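Local coordinates for protein putative Chlorite dismutase TA0507 (Thermoplasma acidophilum, PDB 3DTZ) that probably binds heme and acts as an oxidoreductase of the chlorite dismutase family, though its own reaction is not established, at residues 135-147 and 192-206. Sequence-based numbering, arbitrary orientation.
Sequences PPLRYFVAYPMSK and QEFVVLYEIPDIAAW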
loop_
_atom_site.group_PDB
_atom_site.type_symbol
_atom_site.label_atom_id
_atom_site.label_comp_id
_atom_site.label_asym_id
_atom_site.label_seq_id
_atom_site.Cartn_x
_atom_site.Cartn_y
_atom_site.Cartn_z
ATOM N N PRO D 135 3.494 37.798 4.448
ATOM C CA PRO D 135 2.150 37.214 4.447
ATOM C C PRO D 135 2.046 36.171 3.339
ATOM O O PRO D 135 2.532 36.421 2.228
ATOM C CB PRO D 135 1.239 38.414 4.146
ATOM C CG PRO D 135 2.031 39.604 4.560
ATOM C CD PRO D 135 3.467 39.256 4.240
ATOM N N PRO D 136 1.480 34.993 3.652
ATOM C CA PRO D 136 1.511 33.913 2.697
ATOM C C PRO D 136 0.676 34.166 1.449
ATOM O O PRO D 136 -0.297 34.929 1.490
ATOM C CB PRO D 136 0.968 32.698 3.495
ATOM C CG PRO D 136 0.138 33.301 4.551
ATOM C CD PRO D 136 0.792 34.611 4.903
ATOM N N LEU D 137 1.070 33.515 0.354
ATOM C CA LEU D 137 0.320 33.547 -0.902
ATOM C C LEU D 137 -0.890 32.608 -0.795
ATOM O O LEU D 137 -0.997 31.833 0.162
ATOM C CB LEU D 137 1.225 33.172 -2.084
ATOM C CG LEU D 137 2.466 34.059 -2.230
ATOM C CD1 LEU D 137 3.126 33.795 -3.563
ATOM C CD2 LEU D 137 2.121 35.572 -2.098
ATOM N N ARG D 138 -1.795 32.695 -1.767
ATOM C CA ARG D 138 -3.098 32.067 -1.652
ATOM C C ARG D 138 -3.021 30.529 -1.704
ATOM O O ARG D 138 -3.877 29.859 -1.135
ATOM C CB ARG D 138 -4.017 32.562 -2.773
ATOM C CG ARG D 138 -5.327 31.755 -2.937
ATOM C CD ARG D 138 -6.235 32.359 -4.008
ATOM N NE ARG D 138 -6.877 33.553 -3.462
ATOM C CZ ARG D 138 -8.194 33.770 -3.394
ATOM N NH1 ARG D 138 -9.082 32.911 -3.893
ATOM N NH2 ARG D 138 -8.622 34.905 -2.855
ATOM N N TYR D 139 -2.014 29.996 -2.389
ATOM C CA TYR D 139 -1.863 28.542 -2.536
ATOM C C TYR D 139 -0.498 28.046 -2.057
ATOM O O TYR D 139 0.470 28.812 -1.982
ATOM C CB TYR D 139 -2.049 28.095 -3.996
ATOM C CG TYR D 139 -3.342 28.544 -4.589
ATOM C CD1 TYR D 139 -4.527 27.857 -4.317
ATOM C CD2 TYR D 139 -3.387 29.672 -5.406
ATOM C CE1 TYR D 139 -5.756 28.294 -4.866
ATOM C CE2 TYR D 139 -4.573 30.102 -5.970
ATOM C CZ TYR D 139 -5.750 29.422 -5.693
ATOM O OH TYR D 139 -6.919 29.884 -6.254
ATOM N N PHE D 140 -0.443 26.753 -1.768
ATOM C CA PHE D 140 0.751 26.109 -1.221
ATOM C C PHE D 140 0.866 24.748 -1.899
ATOM O O PHE D 140 -0.148 24.040 -2.052
ATOM C CB PHE D 140 0.531 25.912 0.272
ATOM C CG PHE D 140 1.679 25.273 1.014
ATOM C CD1 PHE D 140 2.925 25.899 1.107
ATOM C CD2 PHE D 140 1.497 24.074 1.658
ATOM C CE1 PHE D 140 3.997 25.311 1.815
ATOM C CE2 PHE D 140 2.552 23.501 2.393
ATOM C CZ PHE D 140 3.788 24.124 2.472
ATOM N N VAL D 141 2.085 24.383 -2.283
ATOM C CA VAL D 141 2.344 23.057 -2.856
ATOM C C VAL D 141 3.493 22.485 -2.060
ATOM O O VAL D 141 4.482 23.166 -1.846
ATOM C CB VAL D 141 2.772 23.129 -4.340
ATOM C CG1 VAL D 141 3.264 21.764 -4.873
ATOM C CG2 VAL D 141 1.626 23.681 -5.203
ATOM N N ALA D 142 3.366 21.229 -1.644
ATOM C CA ALA D 142 4.460 20.559 -0.959
ATOM C C ALA D 142 4.569 19.146 -1.513
ATOM O O ALA D 142 3.556 18.477 -1.724
ATOM C CB ALA D 142 4.197 20.500 0.544
ATOM N N TYR D 143 5.781 18.683 -1.751
ATOM C CA TYR D 143 5.915 17.244 -1.950
ATOM C C TYR D 143 7.302 16.741 -1.621
ATOM O O TYR D 143 8.281 17.498 -1.767
ATOM C CB TYR D 143 5.538 16.845 -3.378
ATOM C CG TYR D 143 6.205 17.660 -4.433
ATOM C CD1 TYR D 143 5.640 18.868 -4.839
ATOM C CD2 TYR D 143 7.377 17.217 -5.068
ATOM C CE1 TYR D 143 6.213 19.631 -5.818
ATOM C CE2 TYR D 143 7.978 18.003 -6.070
ATOM C CZ TYR D 143 7.366 19.207 -6.426
ATOM O OH TYR D 143 7.890 20.036 -7.400
ATOM N N PRO D 144 7.384 15.451 -1.236
ATOM C CA PRO D 144 8.687 14.820 -1.115
ATOM C C PRO D 144 9.298 14.593 -2.482
ATOM O O PRO D 144 8.572 14.473 -3.474
ATOM C CB PRO D 144 8.399 13.470 -0.435
ATOM C CG PRO D 144 6.947 13.315 -0.313
ATOM C CD PRO D 144 6.269 14.521 -0.960
HETATM N N MSE D 145 10.626 14.525 -2.534
HETATM C CA MSE D 145 11.332 14.238 -3.774
HETATM C C MSE D 145 12.675 13.572 -3.411
HETATM O O MSE D 145 13.266 13.854 -2.355
HETATM C CB MSE D 145 11.543 15.524 -4.586
HETATM C CG MSE D 145 12.169 15.256 -5.917
HETATM SE SE MSE D 145 14.107 15.501 -5.845
HETATM C CE MSE D 145 13.983 17.411 -5.911
ATOM N N SER D 146 13.127 12.671 -4.266
ATOM C CA SER D 146 14.430 12.030 -4.075
ATOM C C SER D 146 15.112 11.937 -5.437
ATOM O O SER D 146 14.479 12.144 -6.495
ATOM C CB SER D 146 14.284 10.644 -3.439
ATOM O OG SER D 146 13.773 10.708 -2.118
ATOM N N LYS D 147 16.403 11.634 -5.418
ATOM C CA LYS D 147 17.144 11.428 -6.670
ATOM C C LYS D 147 17.763 10.041 -6.696
ATOM O O LYS D 147 17.965 9.439 -5.632
ATOM C CB LYS D 147 18.176 12.543 -6.838
ATOM C CG LYS D 147 17.495 13.864 -7.098
ATOM C CD LYS D 147 18.425 15.043 -7.204
ATOM C CE LYS D 147 17.606 16.296 -7.452
ATOM N NZ LYS D 147 18.374 17.327 -8.215
ATOM N N GLN D 192 12.236 10.581 2.435
ATOM C CA GLN D 192 12.579 11.230 1.163
ATOM C C GLN D 192 13.863 12.032 1.419
ATOM O O GLN D 192 14.232 12.283 2.581
ATOM C CB GLN D 192 11.458 12.175 0.719
ATOM C CG GLN D 192 11.233 13.411 1.618
ATOM C CD GLN D 192 10.514 13.123 2.937
ATOM O OE1 GLN D 192 9.428 12.509 2.972
ATOM N NE2 GLN D 192 11.136 13.545 4.028
ATOM N N GLU D 193 14.554 12.399 0.340
ATOM C CA GLU D 193 15.757 13.211 0.467
ATOM C C GLU D 193 15.463 14.682 0.601
ATOM O O GLU D 193 16.175 15.389 1.317
ATOM C CB GLU D 193 16.683 12.984 -0.731
ATOM C CG GLU D 193 17.249 11.562 -0.728
ATOM C CD GLU D 193 17.996 11.134 -1.992
ATOM O OE1 GLU D 193 17.872 11.775 -3.061
ATOM O OE2 GLU D 193 18.712 10.090 -1.898
ATOM N N PHE D 194 14.442 15.128 -0.121
ATOM C CA PHE D 194 14.013 16.526 -0.130
ATOM C C PHE D 194 12.520 16.673 0.113
ATOM O O PHE D 194 11.730 15.806 -0.254
ATOM C CB PHE D 194 14.361 17.194 -1.468
ATOM C CG PHE D 194 15.824 17.094 -1.828
ATOM C CD1 PHE D 194 16.731 18.011 -1.310
ATOM C CD2 PHE D 194 16.290 16.082 -2.670
ATOM C CE1 PHE D 194 18.086 17.930 -1.616
ATOM C CE2 PHE D 194 17.675 15.987 -2.994
ATOM C CZ PHE D 194 18.560 16.944 -2.454
ATOM N N VAL D 195 12.133 17.784 0.733
ATOM C CA VAL D 195 10.731 18.182 0.674
ATOM C C VAL D 195 10.730 19.572 0.021
ATOM O O VAL D 195 11.398 20.503 0.512
ATOM C CB VAL D 195 10.042 18.185 2.041
ATOM C CG1 VAL D 195 8.535 18.541 1.866
ATOM C CG2 VAL D 195 10.192 16.815 2.756
ATOM N N VAL D 196 10.085 19.691 -1.138
ATOM C CA VAL D 196 10.127 20.983 -1.826
ATOM C C VAL D 196 8.794 21.682 -1.584
ATOM O O VAL D 196 7.727 21.045 -1.683
ATOM C CB VAL D 196 10.445 20.857 -3.324
ATOM C CG1 VAL D 196 10.887 22.167 -3.828
ATOM C CG2 VAL D 196 11.637 19.885 -3.542
ATOM N N LEU D 197 8.868 22.941 -1.167
ATOM C CA LEU D 197 7.676 23.722 -0.797
ATOM C C LEU D 197 7.567 24.958 -1.697
ATOM O O LEU D 197 8.575 25.624 -1.971
ATOM C CB LEU D 197 7.787 24.185 0.665
ATOM C CG LEU D 197 8.154 23.107 1.685
ATOM C CD1 LEU D 197 8.342 23.699 3.065
ATOM C CD2 LEU D 197 7.135 21.963 1.683
ATOM N N TYR D 198 6.338 25.306 -2.083
ATOM C CA TYR D 198 6.099 26.493 -2.913
ATOM C C TYR D 198 4.888 27.241 -2.402
ATOM O O TYR D 198 3.875 26.620 -2.114
ATOM C CB TYR D 198 5.810 26.120 -4.350
ATOM C CG TYR D 198 6.911 25.279 -4.916
ATOM C CD1 TYR D 198 8.044 25.891 -5.460
ATOM C CD2 TYR D 198 6.863 23.890 -4.819
ATOM C CE1 TYR D 198 9.084 25.128 -5.957
ATOM C CE2 TYR D 198 7.915 23.102 -5.317
ATOM C CZ TYR D 198 9.010 23.743 -5.881
ATOM O OH TYR D 198 10.075 23.010 -6.354
ATOM N N GLU D 199 5.016 28.556 -2.306
ATOM C CA GLU D 199 3.855 29.423 -2.174
ATOM C C GLU D 199 3.588 29.968 -3.578
ATOM O O GLU D 199 4.488 30.507 -4.238
ATOM C CB GLU D 199 4.120 30.588 -1.228
ATOM C CG GLU D 199 4.374 30.170 0.203
ATOM C CD GLU D 199 4.521 31.388 1.074
ATOM O OE1 GLU D 199 3.539 32.167 1.150
ATOM O OE2 GLU D 199 5.610 31.573 1.663
ATOM N N ILE D 200 2.359 29.808 -4.046
ATOM C CA ILE D 200 2.062 30.164 -5.433
ATOM C C ILE D 200 0.778 30.991 -5.526
ATOM O O ILE D 200 -0.126 30.798 -4.718
ATOM C CB ILE D 200 1.934 28.905 -6.343
ATOM C CG1 ILE D 200 0.729 28.069 -5.956
ATOM C CG2 ILE D 200 3.235 28.074 -6.309
ATOM C CD1 ILE D 200 0.456 26.857 -6.891
ATOM N N PRO D 201 0.740 31.953 -6.463
ATOM C CA PRO D 201 -0.509 32.714 -6.685
ATOM C C PRO D 201 -1.567 32.052 -7.583
ATOM O O PRO D 201 -2.721 32.471 -7.544
ATOM C CB PRO D 201 -0.018 34.011 -7.324
ATOM C CG PRO D 201 1.288 33.632 -8.041
ATOM C CD PRO D 201 1.885 32.486 -7.233
ATOM N N ASP D 202 -1.179 31.101 -8.427
ATOM C CA ASP D 202 -2.052 30.630 -9.531
ATOM C C ASP D 202 -1.749 29.179 -9.830
ATOM O O ASP D 202 -0.629 28.836 -10.229
ATOM C CB ASP D 202 -1.830 31.526 -10.785
ATOM C CG ASP D 202 -2.749 31.190 -11.975
ATOM O OD1 ASP D 202 -3.130 30.024 -12.241
ATOM O OD2 ASP D 202 -3.050 32.136 -12.729
ATOM N N ILE D 203 -2.743 28.319 -9.603
ATOM C CA ILE D 203 -2.566 26.868 -9.739
ATOM C C ILE D 203 -2.134 26.530 -11.172
ATOM O O ILE D 203 -1.109 25.867 -11.367
ATOM C CB ILE D 203 -3.857 26.080 -9.346
ATOM C CG1 ILE D 203 -4.178 26.259 -7.849
ATOM C CG2 ILE D 203 -3.691 24.582 -9.606
ATOM C CD1 ILE D 203 -5.598 25.804 -7.476
ATOM N N ALA D 204 -2.901 27.006 -12.156
ATOM C CA ALA D 204 -2.641 26.669 -13.572
ATOM C C ALA D 204 -1.258 27.143 -14.039
ATOM O O ALA D 204 -0.535 26.401 -14.712
ATOM C CB ALA D 204 -3.755 27.242 -14.480
ATOM N N ALA D 205 -0.889 28.365 -13.651
ATOM C CA ALA D 205 0.422 28.931 -13.984
ATOM C C ALA D 205 1.558 28.083 -13.406
ATOM O O ALA D 205 2.541 27.802 -14.092
ATOM C CB ALA D 205 0.519 30.366 -13.489
ATOM N N TRP D 206 1.408 27.655 -12.151
ATOM C CA TRP D 206 2.397 26.801 -11.513
ATOM C C TRP D 206 2.516 25.476 -12.275
ATOM O O TRP D 206 3.626 25.000 -12.513
ATOM C CB TRP D 206 2.044 26.554 -10.049
ATOM C CG TRP D 206 2.710 25.331 -9.469
ATOM C CD1 TRP D 206 2.098 24.143 -9.132
ATOM C CD2 TRP D 206 4.100 25.158 -9.164
ATOM N NE1 TRP D 206 3.019 23.254 -8.642
ATOM C CE2 TRP D 206 4.257 23.838 -8.656
ATOM C CE3 TRP D 206 5.223 25.975 -9.277
ATOM C CZ2 TRP D 206 5.495 23.324 -8.262
ATOM C CZ3 TRP D 206 6.459 25.470 -8.871
ATOM C CH2 TRP D 206 6.582 24.155 -8.367
HETATM O O HOH W 1 19.782 8.455 -3.658
#
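A142 and L197, paired across neighbouring antiparallel strands, illustrate how a sheet can be tight on one face and layered on the other. The leucine branch CD2 presses to 3.5 Å from A142 CB, closer than usual for two carbons, and beside it the F140 ring, which stacks with the rings of Y70 and W82, reaches L197 CD2 with its CZ. On the face of V141 and Y198, helix 203-213 folds back over its own strand. I203 CG1 sits over the centre of the Y139 ring, 3.9 Å from its centroid, a CH-pi contact, while R138 CG lies against the opposite face. V141 CG2 meets W206 NE1 obliquely at 3.7 Å, and NE1 donates a hydrogen bond to G188 O of a second subunit. These strands belong to the curled antiparallel sheet of the ferredoxin-like chlorite dismutase fold, here in a pentamer. The looser spot is at M145 and F194, both partly exposed. A classic beta bulge sets E193 and F194 opposite this selenomethionine, whose SE meets the F194 ring obliquely. Buried E193, by contrast, its chain extended (chi2 170°), receives K147 N on OE1 at 2.8 Å, from above the carboxylate plane; Y152 shares OE1. OE2 takes a water that also bridges to K147 O, and a salt bridge from R214 of a third subunit.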